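Local structure of adhesion G-protein coupled receptor G6 (6V55) at residues Q469-F474 and R479-T484; V456-P461 and P499-C504; F146-E151 and T162-S167. The protein acts as an adhesion G-protein coupled receptor linked to myelination, with a calcium-binding extracellular region that probably takes part in cell adhesion. All coordinates share one frame; numbering follows the deposited sequence.

Contact 1: residues Q469-F474 and R479-T484. With NAG (2-acetamido-2-deoxy-beta-D-glucopyranose), chain N; NAG (2-acetamido-2-deoxy-beta-D-glucopyranose), chain K.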
loop_
_atom_site.group_PDB
_atom_site.type_symbol
_atom_site.label_atom_id
_atom_site.label_comp_id
_atom_site.label_asym_id
_atom_site.label_seq_id
_atom_site.Cartn_x
_atom_site.Cartn_y
_atom_site.Cartn_z
ATOM N N GLN A 469 -6.528 -14.631 -10.317
ATOM C CA GLN A 469 -5.451 -14.182 -9.446
ATOM C C GLN A 469 -4.671 -15.358 -8.883
ATOM O O GLN A 469 -5.231 -16.422 -8.641
ATOM C CB GLN A 469 -5.998 -13.370 -8.283
ATOM C CG GLN A 469 -6.680 -12.148 -8.738
ATOM C CD GLN A 469 -5.799 -10.934 -8.645
ATOM O OE1 GLN A 469 -4.570 -11.035 -8.469
ATOM N NE2 GLN A 469 -6.415 -9.759 -8.770
ATOM N N TYR A 470 -3.388 -15.135 -8.609
ATOM C CA TYR A 470 -2.500 -16.169 -8.092
ATOM C C TYR A 470 -1.957 -15.713 -6.752
ATOM O O TYR A 470 -1.560 -14.550 -6.609
ATOM C CB TYR A 470 -1.355 -16.458 -9.062
ATOM C CG TYR A 470 -1.838 -16.993 -10.382
ATOM C CD1 TYR A 470 -2.165 -16.129 -11.424
ATOM C CD2 TYR A 470 -1.983 -18.362 -10.582
ATOM C CE1 TYR A 470 -2.636 -16.601 -12.625
ATOM C CE2 TYR A 470 -2.438 -18.854 -11.794
ATOM C CZ TYR A 470 -2.758 -17.961 -12.809
ATOM O OH TYR A 470 -3.218 -18.417 -14.021
ATOM N N VAL A 471 -1.975 -16.607 -5.767
ATOM C CA VAL A 471 -1.405 -16.351 -4.447
ATOM C C VAL A 471 -0.436 -17.497 -4.137
ATOM O O VAL A 471 -0.479 -18.551 -4.796
ATOM C CB VAL A 471 -2.500 -16.220 -3.361
ATOM C CG1 VAL A 471 -3.450 -15.054 -3.644
ATOM C CG2 VAL A 471 -3.217 -17.507 -3.211
ATOM N N PRO A 472 0.479 -17.307 -3.171
ATOM C CA PRO A 472 1.365 -18.412 -2.787
ATOM C C PRO A 472 0.668 -19.530 -2.037
ATOM O O PRO A 472 -0.268 -19.309 -1.261
ATOM C CB PRO A 472 2.391 -17.732 -1.876
ATOM C CG PRO A 472 1.787 -16.440 -1.499
ATOM C CD PRO A 472 1.074 -16.034 -2.724
ATOM N N CYS A 473 1.165 -20.748 -2.271
ATOM C CA CYS A 473 0.712 -21.903 -1.518
ATOM C C CYS A 473 1.205 -21.774 -0.082
ATOM O O CYS A 473 2.392 -21.535 0.152
ATOM C CB CYS A 473 1.237 -23.198 -2.147
ATOM S SG CYS A 473 0.445 -23.699 -3.691
ATOM N N PHE A 474 0.286 -21.884 0.873
ATOM C CA PHE A 474 0.658 -21.840 2.280
ATOM C C PHE A 474 1.178 -23.205 2.707
ATOM O O PHE A 474 0.502 -24.204 2.478
ATOM C CB PHE A 474 -0.541 -21.444 3.141
ATOM C CG PHE A 474 -0.216 -21.327 4.595
ATOM C CD1 PHE A 474 0.480 -20.221 5.062
ATOM C CD2 PHE A 474 -0.562 -22.335 5.493
ATOM C CE1 PHE A 474 0.785 -20.088 6.407
ATOM C CE2 PHE A 474 -0.233 -22.224 6.847
ATOM C CZ PHE A 474 0.441 -21.093 7.299
ATOM N N ARG A 479 4.873 -23.344 -5.268
ATOM C CA ARG A 479 3.920 -23.206 -6.367
ATOM C C ARG A 479 2.774 -22.287 -5.934
ATOM O O ARG A 479 2.747 -21.783 -4.804
ATOM C CB ARG A 479 3.403 -24.577 -6.851
ATOM C CG ARG A 479 4.456 -25.688 -6.932
ATOM C CD ARG A 479 3.954 -26.934 -7.646
ATOM N NE ARG A 479 4.078 -26.859 -9.105
ATOM C CZ ARG A 479 3.831 -27.880 -9.930
ATOM N NH1 ARG A 479 3.441 -29.057 -9.442
ATOM N NH2 ARG A 479 3.969 -27.726 -11.243
ATOM N N ASN A 480 1.839 -22.044 -6.859
ATOM C CA ASN A 480 0.725 -21.122 -6.680
ATOM C C ASN A 480 -0.612 -21.841 -6.528
ATOM O O ASN A 480 -0.798 -22.981 -6.969
ATOM C CB ASN A 480 0.553 -20.184 -7.874
ATOM C CG ASN A 480 1.796 -19.445 -8.243
ATOM O OD1 ASN A 480 2.599 -19.076 -7.390
ATOM N ND2 ASN A 480 1.951 -19.204 -9.558
ATOM N N ALA A 481 -1.567 -21.122 -5.947
ATOM C CA ALA A 481 -2.986 -21.423 -6.046
ATOM C C ALA A 481 -3.623 -20.353 -6.915
ATOM O O ALA A 481 -3.028 -19.300 -7.141
ATOM C CB ALA A 481 -3.653 -21.447 -4.668
ATOM N N SER A 482 -4.834 -20.617 -7.411
ATOM C CA SER A 482 -5.512 -19.654 -8.275
ATOM C C SER A 482 -7.008 -19.639 -8.000
ATOM O O SER A 482 -7.576 -20.633 -7.550
ATOM C CB SER A 482 -5.272 -19.930 -9.763
ATOM O OG SER A 482 -6.084 -21.005 -10.192
ATOM N N ARG A 483 -7.627 -18.479 -8.252
ATOM C CA ARG A 483 -9.068 -18.259 -8.103
ATOM C C ARG A 483 -9.527 -17.275 -9.170
ATOM O O ARG A 483 -8.836 -16.293 -9.452
ATOM C CB ARG A 483 -9.442 -17.711 -6.719
ATOM C CG ARG A 483 -10.808 -18.135 -6.229
ATOM C CD ARG A 483 -11.142 -17.539 -4.867
ATOM N NE ARG A 483 -12.402 -18.042 -4.316
ATOM C CZ ARG A 483 -13.006 -17.520 -3.245
ATOM N NH1 ARG A 483 -12.469 -16.468 -2.626
ATOM N NH2 ARG A 483 -14.146 -18.037 -2.793
ATOM N N THR A 484 -10.696 -17.535 -9.759
ATOM C CA THR A 484 -11.216 -16.727 -10.858
ATOM C C THR A 484 -12.493 -16.020 -10.429
ATOM O O THR A 484 -13.381 -16.636 -9.826
ATOM C CB THR A 484 -11.472 -17.589 -12.100
ATOM O OG1 THR A 484 -10.276 -18.302 -12.425
ATOM C CG2 THR A 484 -11.851 -16.726 -13.308
HETATM C C1 NAG N . 3.007 -18.508 -10.265
HETATM C C2 NAG N . 3.626 -19.381 -11.374
HETATM C C3 NAG N . 4.639 -18.568 -12.206
HETATM C C4 NAG N . 4.057 -17.243 -12.702
HETATM C C5 NAG N . 3.391 -16.448 -11.571
HETATM C C6 NAG N . 2.623 -15.248 -12.086
HETATM C C7 NAG N . 3.620 -21.733 -10.642
HETATM C C8 NAG N . 4.438 -22.851 -10.064
HETATM N N2 NAG N . 4.259 -20.569 -10.817
HETATM O O3 NAG N . 5.043 -19.344 -13.331
HETATM O O4 NAG N . 5.080 -16.442 -13.296
HETATM O O5 NAG N . 2.453 -17.275 -10.856
HETATM O O6 NAG N . 1.826 -14.628 -11.086
HETATM O O7 NAG N . 2.426 -21.874 -10.922
HETATM C C1 NAG K . -0.181 -26.483 -11.546
HETATM C C2 NAG K . -0.660 -25.152 -12.160
HETATM C C3 NAG K . -0.912 -25.303 -13.676
HETATM C C4 NAG K . 0.316 -25.883 -14.379
HETATM C C5 NAG K . 0.726 -27.206 -13.715
HETATM C C6 NAG K . 1.979 -27.827 -14.308
HETATM C C7 NAG K . -1.863 -23.483 -10.833
HETATM C C8 NAG K . -3.144 -23.125 -10.145
HETATM N N2 NAG K . -1.845 -24.662 -11.470
HETATM O O3 NAG K . -1.222 -24.033 -14.248
HETATM O O4 NAG K . 0.072 -26.058 -15.774
HETATM O O5 NAG K . 0.972 -26.997 -12.308
HETATM O O6 NAG K . 3.181 -27.336 -13.726
HETATM O O7 NAG K . -0.887 -22.729 -10.826
#
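Gln-469 pairs with Arg-483 and Val-471 with Ala-481 on antiparallel strands whose axes come within 4.6 Å, their N-to-C directions 147° apart. Each of these pairs is joined by two backbone hydrogen bonds, among them Ala-481 N to Val-471 O at 3.0 Å. A fifth bond, Cys-473 N to Arg-479 O, continues the ladder past the end of the strands, and the Cys-473 SG lies against the same carbonyl, 3.2 Å from Arg-479 O. On the side of the sheet carrying Val-471 and Ala-481, the Val-471 CG2 branch reaches Ala-481 CB, and both touch Trp-460. Arg-483 starts from this side, but its guanidinium turns away to a salt bridge with Asp-452.

The other side carries Tyr-470 and Ser-482. With CG anti to the carbonyl carbon (chi1 -63°), the Tyr-470 ring swings across to the neighbouring strand, where its CE2 sits 3.6 Å from Ser-482 CB in an oblique approach; the acetamide O7 of the chain K sugar comes to the ring edge. Asn-480 ND2 is bonded to C1 of the chain N sugar, whose C8 methyl packs 3.7 Å from Arg-479 CA. Arg-479, bent at chi3 (84°), puts NH2 2.6 Å from O6 of the chain K sugar, while the O5 of that sugar lies over one guanidinium face. This is a beta hairpin with a disulfide cysteine at its turn and an N-linked sugar on Asn-480, at the start of its second strand, within what is probably the hormone-receptor domain.

Contact 2: residues V456-P461 and P499-C504. With NAG (2-acetamido-2-deoxy-beta-D-glucopyranose), chain K.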
loop_
_atom_site.group_PDB
_atom_site.type_symbol
_atom_site.label_atom_id
_atom_site.label_comp_id
_atom_site.label_asym_id
_atom_site.label_seq_id
_atom_site.Cartn_x
_atom_site.Cartn_y
_atom_site.Cartn_z
ATOM N N VAL A 456 -8.167 -20.184 4.888
ATOM C CA VAL A 456 -7.320 -19.324 5.701
ATOM C C VAL A 456 -5.887 -19.377 5.164
ATOM O O VAL A 456 -5.472 -20.384 4.562
ATOM C CB VAL A 456 -7.463 -19.721 7.182
ATOM C CG1 VAL A 456 -6.756 -21.039 7.501
ATOM C CG2 VAL A 456 -6.979 -18.607 8.112
ATOM N N HIS A 457 -5.224 -18.204 5.193
ATOM C CA HIS A 457 -3.934 -17.859 4.579
ATOM C C HIS A 457 -3.969 -17.830 3.053
ATOM O O HIS A 457 -2.909 -17.801 2.417
ATOM C CB HIS A 457 -2.766 -18.754 5.032
ATOM C CG HIS A 457 -2.796 -19.111 6.484
ATOM N ND1 HIS A 457 -2.325 -18.265 7.465
ATOM C CD2 HIS A 457 -3.270 -20.210 7.121
ATOM C CE1 HIS A 457 -2.500 -18.833 8.644
ATOM N NE2 HIS A 457 -3.074 -20.011 8.463
ATOM N N TYR A 458 -5.141 -17.777 2.423
ATOM C CA TYR A 458 -5.217 -17.586 0.967
ATOM C C TYR A 458 -5.998 -16.304 0.737
ATOM O O TYR A 458 -7.229 -16.329 0.637
ATOM C CB TYR A 458 -5.869 -18.767 0.266
ATOM C CG TYR A 458 -4.956 -19.946 0.185
ATOM C CD1 TYR A 458 -4.200 -20.179 -0.956
ATOM C CD2 TYR A 458 -4.822 -20.816 1.267
ATOM C CE1 TYR A 458 -3.330 -21.262 -1.022
ATOM C CE2 TYR A 458 -3.953 -21.900 1.218
ATOM C CZ TYR A 458 -3.208 -22.118 0.068
ATOM O OH TYR A 458 -2.338 -23.196 0.012
ATOM N N ARG A 459 -5.294 -15.185 0.657
ATOM C CA ARG A 459 -5.930 -13.878 0.633
ATOM C C ARG A 459 -6.017 -13.384 -0.808
ATOM O O ARG A 459 -5.004 -13.029 -1.420
ATOM C CB ARG A 459 -5.171 -12.904 1.521
ATOM C CG ARG A 459 -5.368 -13.156 2.979
ATOM C CD ARG A 459 -5.145 -11.889 3.756
ATOM N NE ARG A 459 -5.067 -12.171 5.185
ATOM C CZ ARG A 459 -4.631 -11.301 6.097
ATOM N NH1 ARG A 459 -4.245 -10.086 5.725
ATOM N NH2 ARG A 459 -4.593 -11.642 7.386
ATOM N N TRP A 460 -7.205 -13.365 -1.335
ATOM C CA TRP A 460 -7.349 -13.047 -2.744
ATOM C C TRP A 460 -7.682 -11.576 -2.877
ATOM O O TRP A 460 -8.576 -11.101 -2.176
ATOM C CB TRP A 460 -8.454 -13.890 -3.365
ATOM C CG TRP A 460 -8.295 -15.346 -3.116
ATOM C CD1 TRP A 460 -8.846 -16.083 -2.096
ATOM C CD2 TRP A 460 -7.515 -16.259 -3.891
ATOM N NE1 TRP A 460 -8.442 -17.398 -2.182
ATOM C CE2 TRP A 460 -7.631 -17.534 -3.280
ATOM C CE3 TRP A 460 -6.707 -16.120 -5.030
ATOM C CZ2 TRP A 460 -6.989 -18.660 -3.776
ATOM C CZ3 TRP A 460 -6.069 -17.252 -5.530
ATOM C CH2 TRP A 460 -6.223 -18.508 -4.897
ATOM N N PRO A 461 -6.984 -10.814 -3.720
ATOM C CA PRO A 461 -7.293 -9.383 -3.862
ATOM C C PRO A 461 -8.524 -9.149 -4.735
ATOM O O PRO A 461 -9.060 -10.072 -5.351
ATOM C CB PRO A 461 -6.028 -8.806 -4.511
ATOM C CG PRO A 461 -5.399 -9.967 -5.223
ATOM C CD PRO A 461 -5.777 -11.209 -4.467
ATOM N N PRO A 499 -11.386 -21.802 -5.280
ATOM C CA PRO A 499 -9.940 -21.769 -5.503
ATOM C C PRO A 499 -9.399 -23.125 -5.941
ATOM O O PRO A 499 -9.849 -24.175 -5.476
ATOM C CB PRO A 499 -9.380 -21.363 -4.134
ATOM C CG PRO A 499 -10.425 -21.721 -3.164
ATOM C CD PRO A 499 -11.729 -21.533 -3.873
ATOM N N ASP A 500 -8.427 -23.085 -6.861
ATOM C CA ASP A 500 -7.687 -24.262 -7.311
ATOM C C ASP A 500 -6.416 -24.355 -6.476
ATOM O O ASP A 500 -5.410 -23.713 -6.781
ATOM C CB ASP A 500 -7.378 -24.166 -8.803
ATOM C CG ASP A 500 -6.490 -25.313 -9.312
ATOM O OD1 ASP A 500 -6.472 -26.436 -8.735
ATOM O OD2 ASP A 500 -5.807 -25.083 -10.328
ATOM N N ARG A 501 -6.437 -25.200 -5.455
ATOM C CA ARG A 501 -5.261 -25.417 -4.625
ATOM C C ARG A 501 -4.569 -26.745 -4.926
ATOM O O ARG A 501 -3.884 -27.297 -4.063
ATOM C CB ARG A 501 -5.642 -25.336 -3.150
ATOM C CG ARG A 501 -6.011 -23.932 -2.751
ATOM C CD ARG A 501 -6.080 -23.785 -1.253
ATOM N NE ARG A 501 -7.127 -24.620 -0.694
ATOM C CZ ARG A 501 -6.914 -25.512 0.258
ATOM N NH1 ARG A 501 -5.695 -25.661 0.755
ATOM N NH2 ARG A 501 -7.919 -26.239 0.723
ATOM N N GLY A 502 -4.716 -27.247 -6.156
ATOM C CA GLY A 502 -4.243 -28.575 -6.511
ATOM C C GLY A 502 -2.735 -28.743 -6.533
ATOM O O GLY A 502 -2.254 -29.868 -6.354
ATOM N N ASN A 503 -1.979 -27.656 -6.731
ATOM C CA ASN A 503 -0.523 -27.699 -6.695
ATOM C C ASN A 503 0.042 -27.375 -5.305
ATOM O O ASN A 503 1.263 -27.240 -5.155
ATOM C CB ASN A 503 0.058 -26.736 -7.743
ATOM C CG ASN A 503 -0.335 -27.101 -9.179
ATOM O OD1 ASN A 503 -1.019 -28.096 -9.415
ATOM N ND2 ASN A 503 0.106 -26.288 -10.142
ATOM N N CYS A 504 -0.808 -27.269 -4.285
ATOM C CA CYS A 504 -0.388 -26.798 -2.974
ATOM C C CYS A 504 -0.228 -27.959 -1.996
ATOM O O CYS A 504 -0.927 -28.977 -2.080
ATOM C CB CYS A 504 -1.398 -25.793 -2.399
ATOM S SG CYS A 504 -1.515 -24.175 -3.190
HETATM C C1 NAG K . -0.181 -26.483 -11.546
HETATM C C2 NAG K . -0.660 -25.152 -12.160
HETATM C C3 NAG K . -0.912 -25.303 -13.676
HETATM C C4 NAG K . 0.316 -25.883 -14.379
HETATM C C5 NAG K . 0.726 -27.206 -13.715
HETATM C C6 NAG K . 1.979 -27.827 -14.308
HETATM C C7 NAG K . -1.863 -23.483 -10.833
HETATM C C8 NAG K . -3.144 -23.125 -10.145
HETATM N N2 NAG K . -1.845 -24.662 -11.470
HETATM O O3 NAG K . -1.222 -24.033 -14.248
HETATM O O4 NAG K . 0.072 -26.058 -15.774
HETATM O O5 NAG K . 0.972 -26.997 -12.308
HETATM O O6 NAG K . 3.181 -27.336 -13.726
HETATM O O7 NAG K . -0.887 -22.729 -10.826
#
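Tyr-458 meets the Cys-504 half of the Cys-473 to Cys-504 disulfide in a small cystine-rich domain, probably the hormone-receptor domain. The sulfur comes to the ring from its edge: Cys-504 SG is 3.4 Å from Tyr-458 OH and lies 78° off the ring normal, a sulfur-aromatic contact. The phenol oxygen itself is hydrogen-bonded to the backbone N of Phe-474, which gives the hydroxyl a backbone partner. One face of the same ring takes the Arg-501 side chain. Its CD sits 3.7 Å from the Tyr-458 ring centroid and almost on the normal, making a CH-pi contact with the aliphatic part of the arginine. The bend at chi3 (-63°) then carries the guanidinium on past CE2, its plane tilted well away from that of the ring.

Arg-501 sits in a tightly turned loop. Asp-500 OD1 accepts from Gly-502 N in an Asx turn, met from above the carboxylate plane, and a type I beta turn follows from Arg-501 to Cys-504, closed by Cys-504 N to Arg-501 O. Asn-503, within that turn, bears the chain K sugar on ND2, and the acetamide methyl C8 of this glycan folds back to 3.3 Å from Asp-500 OD2. Further along 456-461, Trp-460 CZ2 touches Pro-499 CB at 3.6 Å, the two side chains crossing at about a right angle, while Trp-460 NE1 is hydrogen-bonded to Phe-454 O.

Contact 3: residues F146-E151 and T162-S167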
loop_
_atom_site.group_PDB
_atom_site.type_symbol
_atom_site.label_atom_id
_atom_site.label_comp_id
_atom_site.label_asym_id
_atom_site.label_seq_id
_atom_site.Cartn_x
_atom_site.Cartn_y
_atom_site.Cartn_z
ATOM N N PHE A 146 5.462 46.756 -24.186
ATOM C CA PHE A 146 4.916 45.534 -23.605
ATOM C C PHE A 146 4.483 44.571 -24.703
ATOM O O PHE A 146 4.140 44.980 -25.812
ATOM C CB PHE A 146 3.729 45.798 -22.636
ATOM C CG PHE A 146 2.502 46.480 -23.257
ATOM C CD1 PHE A 146 1.508 45.762 -23.934
ATOM C CD2 PHE A 146 2.273 47.823 -23.033
ATOM C CE1 PHE A 146 0.405 46.393 -24.474
ATOM C CE2 PHE A 146 1.138 48.453 -23.563
ATOM C CZ PHE A 146 0.221 47.734 -24.276
ATOM N N THR A 147 4.387 43.292 -24.332
ATOM C CA THR A 147 3.608 42.294 -25.060
ATOM C C THR A 147 2.617 41.677 -24.090
ATOM O O THR A 147 3.018 41.214 -23.021
ATOM C CB THR A 147 4.489 41.189 -25.643
ATOM O OG1 THR A 147 5.499 41.765 -26.484
ATOM C CG2 THR A 147 3.648 40.205 -26.442
ATOM N N VAL A 148 1.334 41.682 -24.431
ATOM C CA VAL A 148 0.328 40.968 -23.652
ATOM C C VAL A 148 -0.319 39.930 -24.565
ATOM O O VAL A 148 -0.677 40.243 -25.704
ATOM C CB VAL A 148 -0.706 41.923 -23.008
ATOM C CG1 VAL A 148 -1.225 42.973 -23.982
ATOM C CG2 VAL A 148 -1.882 41.169 -22.391
ATOM N N CYS A 149 -0.392 38.675 -24.096
ATOM C CA CYS A 149 -1.106 37.615 -24.798
ATOM C C CYS A 149 -2.085 36.923 -23.873
ATOM O O CYS A 149 -1.796 36.689 -22.696
ATOM C CB CYS A 149 -0.189 36.533 -25.359
ATOM S SG CYS A 149 1.344 37.117 -26.030
ATOM N N PHE A 150 -3.216 36.540 -24.433
ATOM C CA PHE A 150 -4.195 35.762 -23.701
ATOM C C PHE A 150 -4.977 34.956 -24.721
ATOM O O PHE A 150 -4.801 35.118 -25.932
ATOM C CB PHE A 150 -5.111 36.651 -22.832
ATOM C CG PHE A 150 -5.631 37.875 -23.532
ATOM C CD1 PHE A 150 -4.946 39.088 -23.458
ATOM C CD2 PHE A 150 -6.823 37.818 -24.238
ATOM C CE1 PHE A 150 -5.425 40.207 -24.109
ATOM C CE2 PHE A 150 -7.315 38.929 -24.883
ATOM C CZ PHE A 150 -6.610 40.129 -24.824
ATOM N N GLU A 151 -5.815 34.054 -24.219
ATOM C CA GLU A 151 -6.802 33.356 -25.026
ATOM C C GLU A 151 -8.166 33.791 -24.508
ATOM O O GLU A 151 -8.403 33.762 -23.295
ATOM C CB GLU A 151 -6.611 31.832 -24.957
ATOM C CG GLU A 151 -5.173 31.354 -25.281
ATOM C CD GLU A 151 -5.099 29.988 -26.004
ATOM O OE1 GLU A 151 -3.964 29.471 -26.191
ATOM O OE2 GLU A 151 -6.166 29.432 -26.377
ATOM N N THR A 162 -14.970 45.261 -21.474
ATOM C CA THR A 162 -13.541 45.389 -21.183
ATOM C C THR A 162 -12.878 44.026 -21.002
ATOM O O THR A 162 -13.485 43.096 -20.476
ATOM C CB THR A 162 -13.304 46.219 -19.918
ATOM O OG1 THR A 162 -13.839 45.526 -18.783
ATOM C CG2 THR A 162 -13.963 47.576 -20.030
ATOM N N ILE A 163 -11.606 43.916 -21.410
ATOM C CA ILE A 163 -10.883 42.650 -21.383
ATOM C C ILE A 163 -9.755 42.644 -20.351
ATOM O O ILE A 163 -9.630 41.680 -19.581
ATOM C CB ILE A 163 -10.370 42.265 -22.795
ATOM C CG1 ILE A 163 -11.575 42.168 -23.740
ATOM C CG2 ILE A 163 -9.579 40.945 -22.797
ATOM C CD1 ILE A 163 -11.258 41.762 -25.153
ATOM N N PHE A 164 -8.932 43.699 -20.284
ATOM C CA PHE A 164 -8.129 43.900 -19.071
ATOM C C PHE A 164 -8.014 45.386 -18.763
ATOM O O PHE A 164 -8.248 46.236 -19.630
ATOM C CB PHE A 164 -6.727 43.243 -19.129
ATOM C CG PHE A 164 -5.835 43.719 -20.254
ATOM C CD1 PHE A 164 -4.943 44.780 -20.069
ATOM C CD2 PHE A 164 -5.823 43.040 -21.474
ATOM C CE1 PHE A 164 -4.110 45.190 -21.096
ATOM C CE2 PHE A 164 -4.965 43.429 -22.502
ATOM C CZ PHE A 164 -4.129 44.516 -22.324
ATOM N N THR A 165 -7.638 45.692 -17.517
ATOM C CA THR A 165 -7.512 47.074 -17.056
ATOM C C THR A 165 -6.326 47.226 -16.110
ATOM O O THR A 165 -6.267 46.577 -15.059
ATOM C CB THR A 165 -8.794 47.547 -16.366
ATOM O OG1 THR A 165 -9.870 47.500 -17.302
ATOM C CG2 THR A 165 -8.639 48.980 -15.854
ATOM N N LEU A 166 -5.399 48.109 -16.479
ATOM C CA LEU A 166 -4.300 48.553 -15.625
ATOM C C LEU A 166 -4.610 49.970 -15.141
ATOM O O LEU A 166 -4.610 50.920 -15.934
ATOM C CB LEU A 166 -2.983 48.514 -16.390
ATOM C CG LEU A 166 -1.725 49.092 -15.743
ATOM C CD1 LEU A 166 -1.477 48.517 -14.354
ATOM C CD2 LEU A 166 -0.537 48.861 -16.665
ATOM N N SER A 167 -4.909 50.101 -13.851
ATOM C CA SER A 167 -5.122 51.388 -13.206
ATOM C C SER A 167 -3.905 51.708 -12.353
ATOM O O SER A 167 -3.288 50.811 -11.778
ATOM C CB SER A 167 -6.378 51.364 -12.330
ATOM O OG SER A 167 -7.404 50.566 -12.908
#
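Ile-163 and Phe-164 face Val-148 and Phe-150 across the interior of the pentraxin-family domain, a beta sandwich of the concanavalin type. Strand 145-154 belongs to the six-stranded sheet and strand 161-167 to the five-stranded one; even at their nearest, Phe-150 CA and Ile-163 CA are 9.9 Å apart, so the two segments meet through side chains.

At Ile-163 the chain turns a corner, and a classic beta bulge lets Ile-163 and Phe-164 both face Phe-177 on the neighbouring strand. Both side chains also start out toward the opposite sheet. Ile-163 sends its CG2 branch to the end of the Phe-150 ring, 3.7 Å from Phe-150 CE2 and just as near to CZ; the two side chains cross at about a right angle. Phe-164 follows with CG placed between its backbone N and carbonyl carbon (chi1 59°), which stands the ring up into the core. There its CZ meets Val-148 CG1 at 3.7 Å, the valine coming down from the opposite direction, and Phe-273, on strand 268-276 of the six-stranded sheet, packs edge-to-face with the same Phe-164 ring.

The Phe-150 and Phe-164 rings meet obliquely, their planes 76° apart and centroids separated by 6.0 Å. Closest are Phe-150 CE1 and Phe-164 CE2, at 3.6 Å, while Val-148 CG2 lies in the plane of the Phe-150 ring, at its edge.

How the contacts relate
From the N terminus, contact 3 comes first: it closes the short loop between 151 and 162 and joins the two sheets of the pentraxin-family sandwich. It is complete long before the others begin, and its nearest atoms are about 43 Å from contact 1. Contact 2 then opens at 456-461, and the chain forms the hairpin of contact 1 before returning at 499-504, so contact 1 is nested inside the loop that contact 2 closes. These two share one small domain: besides a disulfide, Asp-500 N lies 2.7 Å from Ser-482 O as a probable hydrogen bond, tying the returning loop to the hairpin, and the glycan in chain K touches both.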